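Local coordinates for protein rhophilin-2 (Homo sapiens, PDB 2VSV) that binds GTP-bound Rho and may act in a Rho pathway that limits stress fibre formation, here represented by its PDZ domain, at residues D66-I71 against I96-V101. Residues are numbered along the deposited sequence; the frame is centred on the assembly and turned at random.
Sequences DYIVSI and IEMKVV
I68 and M98 meet on the buried face of two antiparallel strands, the sulfur SD of M98 lying 4.1 Å from CG2 of I68. M98 gets there by placing CG between its backbone N and carbonyl carbon (chi1 67°) and then running extended into the core, while CG1 of I71 lies against CB of M98. V100 adds CG1 beside CG1 of I68, and L40, F38, F29 and L87 close this layer. Between the strands, Y67 and V101 exchange two backbone hydrogen bonds; then a classic beta bulge sets V69 and S70 opposite the single K99, whose O takes a straight bond from V69 N (2.8 Å, 171°) and a weak one from S70 N (3.4 Å). In this PDZ domain the bulged pair lies mid-sheet, flanked by strands 25-29 and 74-75. On the reverse face, buried V101 packs CG2 on Y67 CB (3.8 Å) and V69 CG1, but the S70, K99 and E97 end is polar and partly exposed. There a water accepts from S70 OG (2.8 Å) and from K99 NZ. The bend at the end of K99 (chi4 66°) brings NZ to E97 OE2 in a 2.7 Å salt bridge, and S26 also hydrogen-bonds OE2. Farther along, Y67 packs on Y67 of the second subunit.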
ATOM      1  N   ASP B  66       0.556  -3.607   5.621  1.00 10.17           N
ATOM      2  CA  ASP B  66      -0.689  -3.392   6.417  1.00  6.46           C
ATOM      3  C   ASP B  66      -0.409  -2.822   7.806  1.00  6.65           C
ATOM      4  O   ASP B  66       0.595  -3.174   8.465  1.00 10.28           O
ATOM      5  CB  ASP B  66      -1.501  -4.669   6.552  1.00  6.44           C
ATOM      6  CG  ASP B  66      -2.146  -5.073   5.250  1.00 13.87           C
ATOM      7  OD1 ASP B  66      -2.064  -4.288   4.280  1.00 17.52           O
ATOM      8  OD2 ASP B  66      -2.705  -6.179   5.191  1.00 15.20           O
ATOM      9  N   TYR B  67      -1.271  -1.915   8.248  1.00  4.07           N
ATOM     10  CA  TYR B  67      -1.148  -1.340   9.569  1.00  4.44           C
ATOM     11  C   TYR B  67      -2.104  -2.056  10.518  1.00  3.99           C
ATOM     12  O   TYR B  67      -3.254  -2.270  10.168  1.00  9.12           O
ATOM     13  CB  TYR B  67      -1.506   0.151   9.549  1.00  9.32           C
ATOM     14  CG  TYR B  67      -0.659   0.956   8.593  1.00  9.87           C
ATOM     15  CD1 TYR B  67       0.555   1.485   9.000  1.00 21.06           C
ATOM     16  CD2 TYR B  67      -1.045   1.124   7.254  1.00 12.87           C
ATOM     17  CE1 TYR B  67       1.347   2.201   8.128  1.00 27.88           C
ATOM     18  CE2 TYR B  67      -0.255   1.839   6.378  1.00 20.15           C
ATOM     19  CZ  TYR B  67       0.935   2.378   6.824  1.00 24.19           C
ATOM     20  OH  TYR B  67       1.722   3.088   5.959  1.00 38.52           O
ATOM     21  N   ILE B  68      -1.619  -2.403  11.702  1.00  7.50           N
ATOM     22  CA  ILE B  68      -2.434  -3.118  12.714  1.00  4.08           C
ATOM     23  C   ILE B  68      -3.132  -2.078  13.539  1.00  6.46           C
ATOM     24  O   ILE B  68      -2.478  -1.245  14.192  1.00 10.78           O
ATOM     25  CB  ILE B  68      -1.577  -4.069  13.599  1.00  9.56           C
ATOM     26  CG1 ILE B  68      -0.807  -5.074  12.714  1.00  6.05           C
ATOM     27  CG2 ILE B  68      -2.525  -4.827  14.619  1.00  5.99           C
ATOM     28  CD1 ILE B  68       0.421  -5.647  13.315  1.00  9.72           C
ATOM     29  N   VAL B  69      -4.456  -2.084  13.530  1.00  5.87           N
ATOM     30  CA  VAL B  69      -5.160  -0.996  14.238  1.00  8.37           C
ATOM     31  C   VAL B  69      -5.805  -1.491  15.524  1.00  4.96           C
ATOM     32  O   VAL B  69      -6.013  -0.705  16.460  1.00  7.18           O
ATOM     33  CB  VAL B  69      -6.162  -0.297  13.320  1.00  7.67           C
ATOM     34  CG1 VAL B  69      -5.394   0.574  12.319  1.00  5.72           C
ATOM     35  CG2 VAL B  69      -7.031  -1.344  12.611  1.00 10.95           C
ATOM     36  N   SER B  70      -6.081  -2.797  15.573  1.00  4.87           N
ATOM     37  CA  SER B  70      -6.603  -3.450  16.778  1.00  6.09           C
ATOM     38  C   SER B  70      -6.307  -4.949  16.824  1.00 11.98           C
ATOM     39  O   SER B  70      -6.085  -5.591  15.788  1.00  7.43           O
ATOM     40  CB  SER B  70      -8.105  -3.178  16.922  1.00 10.50           C
ATOM     41  OG  SER B  70      -8.818  -3.704  15.842  1.00  7.24           O
ATOM     42  N   ILE B  71      -6.229  -5.459  18.058  1.00  8.93           N
ATOM     43  CA  ILE B  71      -6.116  -6.882  18.358  1.00  5.13           C
ATOM     44  C   ILE B  71      -7.289  -7.177  19.273  1.00  8.23           C
ATOM     45  O   ILE B  71      -7.407  -6.589  20.347  1.00  6.65           O
ATOM     46  CB  ILE B  71      -4.724  -7.215  19.033  1.00  5.72           C
ATOM     47  CG1 ILE B  71      -3.572  -6.950  18.050  1.00  6.80           C
ATOM     48  CG2 ILE B  71      -4.684  -8.692  19.526  1.00  2.66           C
ATOM     49  CD1 ILE B  71      -2.211  -6.917  18.724  1.00  2.00           C
ATOM     50  N   ILE B  96      -5.870 -15.704  17.224  1.00  9.32           N
ATOM     51  CA  ILE B  96      -5.661 -14.250  17.244  1.00  8.00           C
ATOM     52  C   ILE B  96      -6.648 -13.635  16.228  1.00  7.20           C
ATOM     53  O   ILE B  96      -6.848 -14.170  15.122  1.00 11.10           O
ATOM     54  CB  ILE B  96      -4.229 -13.875  16.853  1.00  8.59           C
ATOM     55  CG1 ILE B  96      -3.216 -14.602  17.741  1.00 13.38           C
ATOM     56  CG2 ILE B  96      -4.028 -12.368  16.973  1.00 13.49           C
ATOM     57  CD1 ILE B  96      -1.741 -14.334  17.385  1.00 14.65           C
ATOM     58  N   GLU B  97      -7.296 -12.551  16.643  1.00 10.36           N
ATOM     59  CA  GLU B  97      -8.043 -11.679  15.747  1.00  7.65           C
ATOM     60  C   GLU B  97      -7.342 -10.328  15.830  1.00 13.35           C
ATOM     61  O   GLU B  97      -7.102  -9.835  16.919  1.00  7.60           O
ATOM     62  CB  GLU B  97      -9.522 -11.583  16.143  1.00 10.13           C
ATOM     63  CG  GLU B  97     -10.417 -10.849  15.117  1.00 11.02           C
ATOM     64  CD  GLU B  97     -10.371  -9.305  15.223  1.00 14.32           C
ATOM     65  OE1 GLU B  97      -9.778  -8.761  16.195  1.00 16.85           O
ATOM     66  OE2 GLU B  97     -10.959  -8.630  14.351  1.00 22.74           O
ATOM     67  N   MET B  98      -6.926  -9.801  14.677  1.00  9.75           N
ATOM     68  CA  MET B  98      -6.507  -8.415  14.574  1.00 10.15           C
ATOM     69  C   MET B  98      -7.246  -7.768  13.399  1.00 14.35           C
ATOM     70  O   MET B  98      -7.764  -8.468  12.494  1.00 13.10           O
ATOM     71  CB  MET B  98      -5.000  -8.314  14.417  1.00 11.11           C
ATOM     72  CG  MET B  98      -4.455  -8.835  13.178  1.00 15.03           C
ATOM     73  SD  MET B  98      -2.671  -8.671  13.245  1.00 17.06           S
ATOM     74  CE  MET B  98      -2.239  -9.220  11.596  1.00 16.50           C
ATOM     75  N   LYS B  99      -7.358  -6.446  13.464  1.00 10.16           N
ATOM     76  CA  LYS B  99      -7.816  -5.674  12.344  1.00  8.29           C
ATOM     77  C   LYS B  99      -6.679  -4.867  11.754  1.00 10.11           C
ATOM     78  O   LYS B  99      -5.890  -4.237  12.462  1.00  5.05           O
ATOM     79  CB  LYS B  99      -8.988  -4.766  12.732  1.00  9.41           C
ATOM     80  CG  LYS B  99     -10.271  -5.557  12.986  1.00 11.94           C
ATOM     81  CD  LYS B  99     -11.416  -4.691  13.406  1.00 20.67           C
ATOM     82  CE  LYS B  99     -12.677  -5.524  13.683  1.00 24.00           C
ATOM     83  NZ  LYS B  99     -12.511  -6.442  14.863  1.00 25.57           N
ATOM     84  N   VAL B 100      -6.613  -4.902  10.438  1.00  4.91           N
ATOM     85  CA  VAL B 100      -5.601  -4.215   9.677  1.00  9.59           C
ATOM     86  C   VAL B 100      -6.212  -3.301   8.629  1.00 14.84           C
ATOM     87  O   VAL B 100      -7.363  -3.501   8.179  1.00 12.38           O
ATOM     88  CB  VAL B 100      -4.642  -5.201   8.971  1.00 11.37           C
ATOM     89  CG1 VAL B 100      -3.795  -5.982   9.993  1.00  7.19           C
ATOM     90  CG2 VAL B 100      -5.414  -6.118   8.042  1.00 10.60           C
ATOM     91  N   VAL B 101      -5.440  -2.285   8.251  1.00 11.53           N
ATOM     92  CA  VAL B 101      -5.791  -1.450   7.117  1.00 13.42           C
ATOM     93  C   VAL B 101      -4.613  -1.427   6.168  1.00 10.82           C
ATOM     94  O   VAL B 101      -3.459  -1.432   6.593  1.00  9.81           O
ATOM     95  CB  VAL B 101      -6.197  -0.022   7.530  1.00 12.10           C
ATOM     96  CG1 VAL B 101      -7.453  -0.058   8.306  1.00 11.18           C
ATOM     97  CG2 VAL B 101      -5.082   0.679   8.337  1.00 23.54           C
TER
HETATM   98  O   HOH W   1      -9.818  -6.277  16.188  1.00 16.64           O